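Local coordinates for uncharacterized protein Rv1825/MT1873 (Mycobacterium tuberculosis, PDB 3GMG), which is of unknown function but belongs to the UPF0749 (DUF881) family and is probably membrane-associated, the chain here being its C-terminal half, at residues G65-R79 against V95-I109. Residues are numbered along the deposited sequence; the frame is centred on the assembly and turned at random.
Sequences GAEAIQINDAHRSVR and VDTKVLSPPYSILAI
Gln-70 and Leu-107 form a hydrogen-bonded pair where strands 68-72 and 104-109 run antiparallel in the five-stranded sheet of this DUF881 domain; their axes come within 4.7 Å at 167°. Reciprocal bonds, Gln-70 N to Leu-107 O and Leu-107 N to Gln-70 O, fix the register, and the next such pair is Asn-72 with Ser-105. Ile-69, Ile-71, Ile-106 and Ala-108 turn to the face covered by helix 51-63, where CG2 of Ile-69 lies 3.8 Å from CG2 of Ile-106. On the other face Asn-72 OD1 accepts two bonds, from Gln-70 NE2 on an in-plane lone pair and from Ser-77 OG above the plane.

Asp-73 ties the hairpin 68-79 to the chain that leads out of strand 98-100. Asp-73 CB sits 3.2 Å from Ser-101 O. Placing Asp-73 CG between the backbone N and the carbonyl carbon (chi1 76°) sets it against Leu-100 CD2 at 3.8 Å. Asp-73 OD1 accepts from N of His-75, two residues ahead, which makes an Asx turn, and from N of Arg-76, three ahead, which completes an Asx motif. Asp-73 OD2 receives Ser-101 N on its anti side at 2.9 Å, nearly straight at 166°, and pairs with Arg-76 NH1 in a salt bridge. Leu-100 also sends CD1 against Ile-71 CG2, the two side chains crossing at about a right angle.

Farther along, Val-78 CG2 packs on Lys-98 CB at 3.6 Å as the lysine extends past it in the opposite direction, and Lys-98 NZ reaches Ser-77 O nearly along the C=O axis at 2.7 Å.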
ATOM      1  N   GLY A  65      11.173  -9.089  -4.593  1.00 15.17           N
ATOM      2  CA  GLY A  65      12.004  -8.356  -3.668  1.00 14.84           C
ATOM      3  C   GLY A  65      12.471  -6.992  -4.152  1.00 14.47           C
ATOM      4  O   GLY A  65      13.411  -6.434  -3.611  1.00 15.54           O
ATOM      5  N   ALA A  66      11.814  -6.436  -5.165  1.00 13.78           N
ATOM      6  CA  ALA A  66      12.150  -5.098  -5.595  1.00 13.11           C
ATOM      7  C   ALA A  66      12.084  -4.084  -4.482  1.00 13.40           C
ATOM      8  O   ALA A  66      11.090  -4.027  -3.741  1.00 14.40           O
ATOM      9  CB  ALA A  66      11.248  -4.644  -6.762  1.00 13.23           C
ATOM     10  N   GLU A  67      13.121  -3.273  -4.362  1.00 13.11           N
ATOM     11  CA  GLU A  67      13.235  -2.258  -3.309  1.00 12.76           C
ATOM     12  C   GLU A  67      12.947  -0.831  -3.771  1.00 13.11           C
ATOM     13  O   GLU A  67      12.805   0.090  -2.955  1.00 14.61           O
ATOM     14  CB  GLU A  67      14.626  -2.355  -2.657  1.00 13.49           C
ATOM     15  CG  GLU A  67      14.823  -3.730  -2.023  1.00 14.33           C
ATOM     16  CD  GLU A  67      16.185  -3.945  -1.396  1.00 15.72           C
ATOM     17  OE1 GLU A  67      17.081  -3.114  -1.625  1.00 15.99           O
ATOM     18  OE2 GLU A  67      16.341  -4.945  -0.638  1.00 17.24           O
ATOM     19  N   ALA A  68      12.892  -0.627  -5.096  1.00 12.20           N
ATOM     20  CA  ALA A  68      12.507   0.630  -5.678  1.00 12.06           C
ATOM     21  C   ALA A  68      12.027   0.302  -7.073  1.00 11.49           C
ATOM     22  O   ALA A  68      12.588  -0.570  -7.732  1.00 11.71           O
ATOM     23  CB  ALA A  68      13.691   1.621  -5.719  1.00 12.87           C
ATOM     24  N   ILE A  69      10.962   0.977  -7.512  1.00 10.99           N
ATOM     25  CA  ILE A  69      10.380   0.773  -8.838  1.00 10.86           C
ATOM     26  C   ILE A  69      10.002   2.123  -9.420  1.00 11.06           C
ATOM     27  O   ILE A  69       9.432   2.973  -8.727  1.00 11.07           O
ATOM     28  CB  ILE A  69       9.127  -0.148  -8.802  1.00 11.18           C
ATOM     29  CG1 ILE A  69       9.476  -1.508  -8.191  1.00 11.74           C
ATOM     30  CG2 ILE A  69       8.538  -0.370 -10.213  1.00 12.64           C
ATOM     31  CD1 ILE A  69       8.237  -2.396  -7.956  1.00 14.05           C
ATOM     32  N   GLN A  70      10.326   2.315 -10.698  1.00 11.08           N
ATOM     33  CA  GLN A  70       9.938   3.510 -11.435  1.00 11.40           C
ATOM     34  C   GLN A  70       9.323   3.093 -12.755  1.00 11.59           C
ATOM     35  O   GLN A  70       9.826   2.212 -13.428  1.00 10.99           O
ATOM     36  CB  GLN A  70      11.181   4.354 -11.691  1.00 11.98           C
ATOM     37  CG  GLN A  70      10.956   5.651 -12.424  1.00 13.33           C
ATOM     38  CD  GLN A  70      12.188   6.514 -12.427  1.00 13.76           C
ATOM     39  OE1 GLN A  70      12.850   6.711 -11.396  1.00 13.49           O
ATOM     40  NE2 GLN A  70      12.486   7.084 -13.582  1.00 17.40           N
ATOM     41  N   ILE A  71       8.215   3.732 -13.134  1.00 11.40           N
ATOM     42  CA  ILE A  71       7.577   3.474 -14.433  1.00 11.91           C
ATOM     43  C   ILE A  71       7.757   4.707 -15.309  1.00 12.67           C
ATOM     44  O   ILE A  71       7.384   5.793 -14.896  1.00 12.16           O
ATOM     45  CB  ILE A  71       6.091   3.155 -14.263  1.00 12.55           C
ATOM     46  CG1 ILE A  71       5.930   1.915 -13.379  1.00 15.19           C
ATOM     47  CG2 ILE A  71       5.426   2.927 -15.628  1.00 13.02           C
ATOM     48  CD1 ILE A  71       4.509   1.625 -12.963  1.00 17.58           C
ATOM     49  N   ASN A  72       8.345   4.524 -16.488  1.00 12.98           N
ATOM     50  CA  ASN A  72       8.599   5.606 -17.447  1.00 14.06           C
ATOM     51  C   ASN A  72       7.802   5.383 -18.722  1.00 14.11           C
ATOM     52  O   ASN A  72       7.537   4.246 -19.126  1.00 13.51           O
ATOM     53  CB  ASN A  72      10.064   5.627 -17.869  1.00 14.97           C
ATOM     54  CG  ASN A  72      11.035   6.035 -16.752  1.00 16.64           C
ATOM     55  OD1 ASN A  72      10.660   6.677 -15.801  1.00 17.65           O
ATOM     56  ND2 ASN A  72      12.319   5.714 -16.931  1.00 20.44           N
ATOM     57  N   ASP A  73       7.478   6.480 -19.400  1.00 14.33           N
ATOM     58  CA  ASP A  73       7.220   6.420 -20.849  1.00 15.03           C
ATOM     59  C   ASP A  73       8.205   7.369 -21.514  1.00 15.54           C
ATOM     60  O   ASP A  73       9.193   7.750 -20.891  1.00 15.20           O
ATOM     61  CB  ASP A  73       5.746   6.639 -21.218  1.00 15.28           C
ATOM     62  CG  ASP A  73       5.287   8.087 -21.129  1.00 16.51           C
ATOM     63  OD1 ASP A  73       6.008   8.981 -20.624  1.00 15.66           O
ATOM     64  OD2 ASP A  73       4.142   8.337 -21.582  1.00 19.49           O
ATOM     65  N   ALA A  74       7.966   7.743 -22.769  1.00 16.19           N
ATOM     66  CA  ALA A  74       8.926   8.578 -23.481  1.00 17.40           C
ATOM     67  C   ALA A  74       9.136   9.934 -22.818  1.00 18.52           C
ATOM     68  O   ALA A  74      10.187  10.557 -23.027  1.00 20.56           O
ATOM     69  CB  ALA A  74       8.485   8.769 -24.941  1.00 18.28           C
ATOM     70  N   HIS A  75       8.159  10.412 -22.054  1.00 18.96           N
ATOM     71  CA  HIS A  75       8.193  11.775 -21.545  1.00 20.72           C
ATOM     72  C   HIS A  75       8.076  11.920 -20.044  1.00 19.74           C
ATOM     73  O   HIS A  75       8.463  12.952 -19.514  1.00 20.30           O
ATOM     74  CB  HIS A  75       7.043  12.576 -22.163  1.00 21.68           C
ATOM     75  CG  HIS A  75       6.989  12.509 -23.657  1.00 25.79           C
ATOM     76  ND1 HIS A  75       7.976  13.035 -24.463  1.00 31.27           N
ATOM     77  CD2 HIS A  75       6.074  11.961 -24.489  1.00 29.00           C
ATOM     78  CE1 HIS A  75       7.664  12.820 -25.731  1.00 30.64           C
ATOM     79  NE2 HIS A  75       6.514  12.173 -25.773  1.00 31.11           N
ATOM     80  N   ARG A  76       7.498  10.932 -19.362  1.00 18.66           N
ATOM     81  CA  ARG A  76       7.160  11.080 -17.945  1.00 18.99           C
ATOM     82  C   ARG A  76       7.656   9.905 -17.113  1.00 17.75           C
ATOM     83  O   ARG A  76       7.919   8.836 -17.649  1.00 17.20           O
ATOM     84  CB  ARG A  76       5.656  11.223 -17.784  1.00 19.76           C
ATOM     85  CG  ARG A  76       5.126  12.550 -18.374  1.00 24.00           C
ATOM     86  CD  ARG A  76       3.634  12.514 -18.602  1.00 28.02           C
ATOM     87  NE  ARG A  76       3.251  11.488 -19.578  1.00 32.45           N
ATOM     88  CZ  ARG A  76       3.274  11.626 -20.908  1.00 34.98           C
ATOM     89  NH1 ARG A  76       2.901  10.604 -21.670  1.00 34.52           N
ATOM     90  NH2 ARG A  76       3.652  12.772 -21.489  1.00 37.01           N
ATOM     91  N   SER A  77       7.791  10.138 -15.813  1.00 17.33           N
ATOM     92  CA  SER A  77       8.277   9.122 -14.862  1.00 17.11           C
ATOM     93  C   SER A  77       7.429   9.126 -13.597  1.00 16.78           C
ATOM     94  O   SER A  77       6.996  10.182 -13.142  1.00 17.94           O
ATOM     95  CB  SER A  77       9.739   9.361 -14.505  1.00 17.80           C
ATOM     96  OG  SER A  77      10.540   9.405 -15.669  1.00 20.71           O
ATOM     97  N   VAL A  78       7.200   7.948 -13.025  1.00 14.86           N
ATOM     98  CA  VAL A  78       6.464   7.815 -11.776  1.00 14.84           C
ATOM     99  C   VAL A  78       7.242   6.892 -10.845  1.00 12.82           C
ATOM    100  O   VAL A  78       7.600   5.790 -11.218  1.00 13.04           O
ATOM    101  CB  VAL A  78       5.066   7.238 -11.997  1.00 14.99           C
ATOM    102  CG1 VAL A  78       4.303   7.168 -10.665  1.00 17.26           C
ATOM    103  CG2 VAL A  78       4.285   8.091 -13.007  1.00 18.62           C
ATOM    104  N   ARG A  79       7.515   7.370  -9.638  1.00 12.78           N
ATOM    105  CA  ARG A  79       8.094   6.559  -8.580  1.00 12.43           C
ATOM    106  C   ARG A  79       6.981   5.771  -7.931  1.00 13.24           C
ATOM    107  O   ARG A  79       6.030   6.345  -7.408  1.00 14.27           O
ATOM    108  CB  ARG A  79       8.755   7.463  -7.535  1.00 12.55           C
ATOM    109  CG  ARG A  79       9.385   6.700  -6.365  1.00 13.09           C
ATOM    110  CD  ARG A  79      10.532   5.795  -6.822  1.00 12.91           C
ATOM    111  NE  ARG A  79      11.295   5.270  -5.688  1.00 12.26           N
ATOM    112  CZ  ARG A  79      12.235   5.925  -5.022  1.00 14.24           C
ATOM    113  NH1 ARG A  79      12.820   5.336  -3.969  1.00 15.66           N
ATOM    114  NH2 ARG A  79      12.569   7.166  -5.361  1.00 15.65           N
ATOM    115  N   VAL A  95      -0.982   6.551 -14.024  1.00 20.76           N
ATOM    116  CA  VAL A  95      -0.316   6.013 -12.843  1.00 20.31           C
ATOM    117  C   VAL A  95      -0.054   7.167 -11.878  1.00 20.63           C
ATOM    118  O   VAL A  95       0.708   8.085 -12.194  1.00 20.21           O
ATOM    119  CB  VAL A  95       1.022   5.323 -13.212  1.00 20.19           C
ATOM    120  CG1 VAL A  95       1.601   4.620 -11.991  1.00 20.05           C
ATOM    121  CG2 VAL A  95       0.834   4.316 -14.363  1.00 19.85           C
ATOM    122  N   ASP A  96      -0.714   7.156 -10.722  1.00 21.37           N
ATOM    123  CA  ASP A  96      -0.587   8.238  -9.735  1.00 22.52           C
ATOM    124  C   ASP A  96      -0.693   9.641 -10.373  1.00 23.39           C
ATOM    125  O   ASP A  96       0.158  10.505 -10.180  1.00 23.57           O
ATOM    126  CB  ASP A  96       0.719   8.069  -8.949  1.00 22.51           C
ATOM    127  CG  ASP A  96       0.731   6.803  -8.112  1.00 23.16           C
ATOM    128  OD1 ASP A  96      -0.339   6.178  -7.949  1.00 25.28           O
ATOM    129  OD2 ASP A  96       1.813   6.426  -7.617  1.00 23.14           O
ATOM    130  N   THR A  97      -1.749   9.821 -11.161  1.00 25.04           N
ATOM    131  CA  THR A  97      -2.087  11.081 -11.854  1.00 26.16           C
ATOM    132  C   THR A  97      -1.302  11.352 -13.130  1.00 25.97           C
ATOM    133  O   THR A  97      -1.651  12.278 -13.867  1.00 27.08           O
ATOM    134  CB  THR A  97      -1.994  12.365 -10.958  1.00 26.54           C
ATOM    135  OG1 THR A  97      -0.638  12.823 -10.883  1.00 28.52           O
ATOM    136  CG2 THR A  97      -2.568  12.125  -9.560  1.00 27.31           C
ATOM    137  N   LYS A  98      -0.255  10.575 -13.412  1.00 24.85           N
ATOM    138  CA  LYS A  98       0.509  10.773 -14.635  1.00 24.61           C
ATOM    139  C   LYS A  98       0.023   9.860 -15.743  1.00 23.17           C
ATOM    140  O   LYS A  98      -0.010   8.635 -15.589  1.00 22.15           O
ATOM    141  CB  LYS A  98       1.996  10.556 -14.381  1.00 24.70           C
ATOM    142  CG  LYS A  98       2.549  11.531 -13.366  1.00 27.58           C
ATOM    143  CD  LYS A  98       4.022  11.712 -13.536  1.00 30.07           C
ATOM    144  CE  LYS A  98       4.564  12.673 -12.506  1.00 30.80           C
ATOM    145  NZ  LYS A  98       6.032  12.557 -12.412  1.00 32.43           N
ATOM    146  N   VAL A  99      -0.355  10.466 -16.868  1.00 22.30           N
ATOM    147  CA  VAL A  99      -0.838   9.727 -18.016  1.00 22.04           C
ATOM    148  C   VAL A  99       0.355   9.286 -18.857  1.00 21.32           C
ATOM    149  O   VAL A  99       1.167  10.110 -19.296  1.00 21.77           O
ATOM    150  CB  VAL A  99      -1.837  10.552 -18.862  1.00 22.42           C
ATOM    151  CG1 VAL A  99      -2.340   9.720 -20.029  1.00 23.59           C
ATOM    152  CG2 VAL A  99      -3.003  11.058 -17.980  1.00 23.50           C
ATOM    153  N   LEU A 100       0.453   7.972 -19.054  1.00 19.50           N
ATOM    154  CA  LEU A 100       1.550   7.343 -19.768  1.00 18.73           C
ATOM    155  C   LEU A 100       1.029   6.631 -21.001  1.00 18.18           C
ATOM    156  O   LEU A 100      -0.082   6.078 -20.992  1.00 18.61           O
ATOM    157  CB  LEU A 100       2.240   6.306 -18.866  1.00 17.90           C
ATOM    158  CG  LEU A 100       2.789   6.776 -17.521  1.00 18.92           C
ATOM    159  CD1 LEU A 100       3.554   5.635 -16.853  1.00 19.51           C
ATOM    160  CD2 LEU A 100       3.691   7.989 -17.659  1.00 19.64           C
ATOM    161  N   SER A 101       1.831   6.622 -22.059  1.00 17.92           N
ATOM    162  CA  SER A 101       1.514   5.907 -23.289  1.00 18.18           C
ATOM    163  C   SER A 101       2.686   5.051 -23.730  1.00 17.52           C
ATOM    164  O   SER A 101       3.839   5.392 -23.465  1.00 17.82           O
ATOM    165  CB  SER A 101       1.152   6.902 -24.390  1.00 19.01           C
ATOM    166  OG  SER A 101      -0.013   7.594 -23.995  1.00 23.34           O
ATOM    167  N   PRO A 102       2.410   3.924 -24.397  1.00 16.37           N
ATOM    168  CA  PRO A 102       3.515   3.015 -24.719  1.00 16.36           C
ATOM    169  C   PRO A 102       4.440   3.548 -25.820  1.00 16.38           C
ATOM    170  O   PRO A 102       4.022   4.418 -26.623  1.00 17.40           O
ATOM    171  CB  PRO A 102       2.815   1.726 -25.158  1.00 17.04           C
ATOM    172  CG  PRO A 102       1.472   2.203 -25.641  1.00 16.21           C
ATOM    173  CD  PRO A 102       1.102   3.394 -24.828  1.00 16.60           C
ATOM    174  N   PRO A 103       5.680   3.049 -25.887  1.00 15.84           N
ATOM    175  CA  PRO A 103       6.212   1.965 -25.043  1.00 14.85           C
ATOM    176  C   PRO A 103       6.530   2.417 -23.625  1.00 14.33           C
ATOM    177  O   PRO A 103       6.750   3.598 -23.380  1.00 13.90           O
ATOM    178  CB  PRO A 103       7.481   1.527 -25.783  1.00 15.35           C
ATOM    179  CG  PRO A 103       7.909   2.732 -26.551  1.00 16.08           C
ATOM    180  CD  PRO A 103       6.644   3.456 -26.925  1.00 16.37           C
ATOM    181  N   TYR A 104       6.509   1.457 -22.705  1.00 12.64           N
ATOM    182  CA  TYR A 104       6.800   1.719 -21.301  1.00 12.06           C
ATOM    183  C   TYR A 104       8.156   1.134 -20.921  1.00 12.13           C
ATOM    184  O   TYR A 104       8.585   0.133 -21.491  1.00 12.62           O
ATOM    185  CB  TYR A 104       5.730   1.083 -20.396  1.00 12.37           C
ATOM    186  CG  TYR A 104       4.281   1.379 -20.786  1.00 12.24           C
ATOM    187  CD1 TYR A 104       3.453   0.381 -21.279  1.00 14.12           C
ATOM    188  CD2 TYR A 104       3.748   2.642 -20.618  1.00 14.60           C
ATOM    189  CE1 TYR A 104       2.132   0.649 -21.627  1.00 14.82           C
ATOM    190  CE2 TYR A 104       2.443   2.921 -20.959  1.00 15.63           C
ATOM    191  CZ  TYR A 104       1.649   1.940 -21.467  1.00 15.59           C
ATOM    192  OH  TYR A 104       0.332   2.241 -21.783  1.00 16.92           O
ATOM    193  N   SER A 105       8.788   1.745 -19.927  1.00 12.49           N
ATOM    194  CA  SER A 105      10.042   1.224 -19.348  1.00 13.88           C
ATOM    195  C   SER A 105       9.843   1.159 -17.851  1.00 13.77           C
ATOM    196  O   SER A 105       9.434   2.142 -17.238  1.00 16.14           O
ATOM    197  CB  SER A 105      11.212   2.163 -19.690  1.00 14.78           C
ATOM    198  OG  SER A 105      12.476   1.554 -19.436  1.00 20.06           O
ATOM    199  N   ILE A 106      10.102   0.000 -17.259  1.00 11.81           N
ATOM    200  CA  ILE A 106       9.984  -0.152 -15.813  1.00 11.25           C
ATOM    201  C   ILE A 106      11.357  -0.472 -15.269  1.00 10.46           C
ATOM    202  O   ILE A 106      11.991  -1.413 -15.727  1.00 11.99           O
ATOM    203  CB  ILE A 106       8.972  -1.237 -15.403  1.00 11.29           C
ATOM    204  CG1 ILE A 106       7.590  -0.941 -16.017  1.00 12.46           C
ATOM    205  CG2 ILE A 106       8.889  -1.337 -13.881  1.00 13.08           C
ATOM    206  CD1 ILE A 106       7.329  -1.662 -17.334  1.00 16.26           C
ATOM    207  N   LEU A 107      11.805   0.321 -14.309  1.00 10.17           N
ATOM    208  CA  LEU A 107      13.107   0.137 -13.650  1.00 10.22           C
ATOM    209  C   LEU A 107      12.847  -0.407 -12.267  1.00 10.54           C
ATOM    210  O   LEU A 107      11.981   0.081 -11.561  1.00 11.01           O
ATOM    211  CB  LEU A 107      13.845   1.460 -13.532  1.00 10.92           C
ATOM    212  CG  LEU A 107      14.038   2.254 -14.822  1.00 13.14           C
ATOM    213  CD1 LEU A 107      14.567   3.637 -14.516  1.00 15.33           C
ATOM    214  CD2 LEU A 107      15.041   1.533 -15.711  1.00 15.92           C
ATOM    215  N   ALA A 108      13.570  -1.440 -11.880  1.00  9.88           N
ATOM    216  CA  ALA A 108      13.417  -2.029 -10.542  1.00  9.85           C
ATOM    217  C   ALA A 108      14.780  -2.409  -9.990  1.00 10.30           C
ATOM    218  O   ALA A 108      15.597  -2.994 -10.696  1.00 11.27           O
ATOM    219  CB  ALA A 108      12.546  -3.224 -10.577  1.00 11.03           C
ATOM    220  N   ILE A 109      15.001  -2.067  -8.734  1.00  9.86           N
ATOM    221  CA  ILE A 109      16.237  -2.382  -8.020  1.00 10.72           C
ATOM    222  C   ILE A 109      15.999  -3.591  -7.143  1.00 10.84           C
ATOM    223  O   ILE A 109      15.041  -3.615  -6.364  1.00 11.65           O
ATOM    224  CB  ILE A 109      16.730  -1.192  -7.203  1.00 10.53           C
ATOM    225  CG1 ILE A 109      17.220  -0.058  -8.125  1.00 11.82           C
ATOM    226  CG2 ILE A 109      17.883  -1.605  -6.259  1.00 12.12           C
ATOM    227  CD1 ILE A 109      17.419   1.280  -7.446  1.00 13.48           C
TER
HETATM  228  O   HOH W   1      13.897   3.959 -18.832  1.00 25.89           O
HETATM  229  O   HOH W   2       6.459   6.106 -24.630  1.00 23.79           O
HETATM  230  O   HOH W   3       7.233  13.168 -15.235  1.00 25.48           O
HETATM  231  O   HOH W   4       3.921   7.980  -6.943  1.00 24.14           O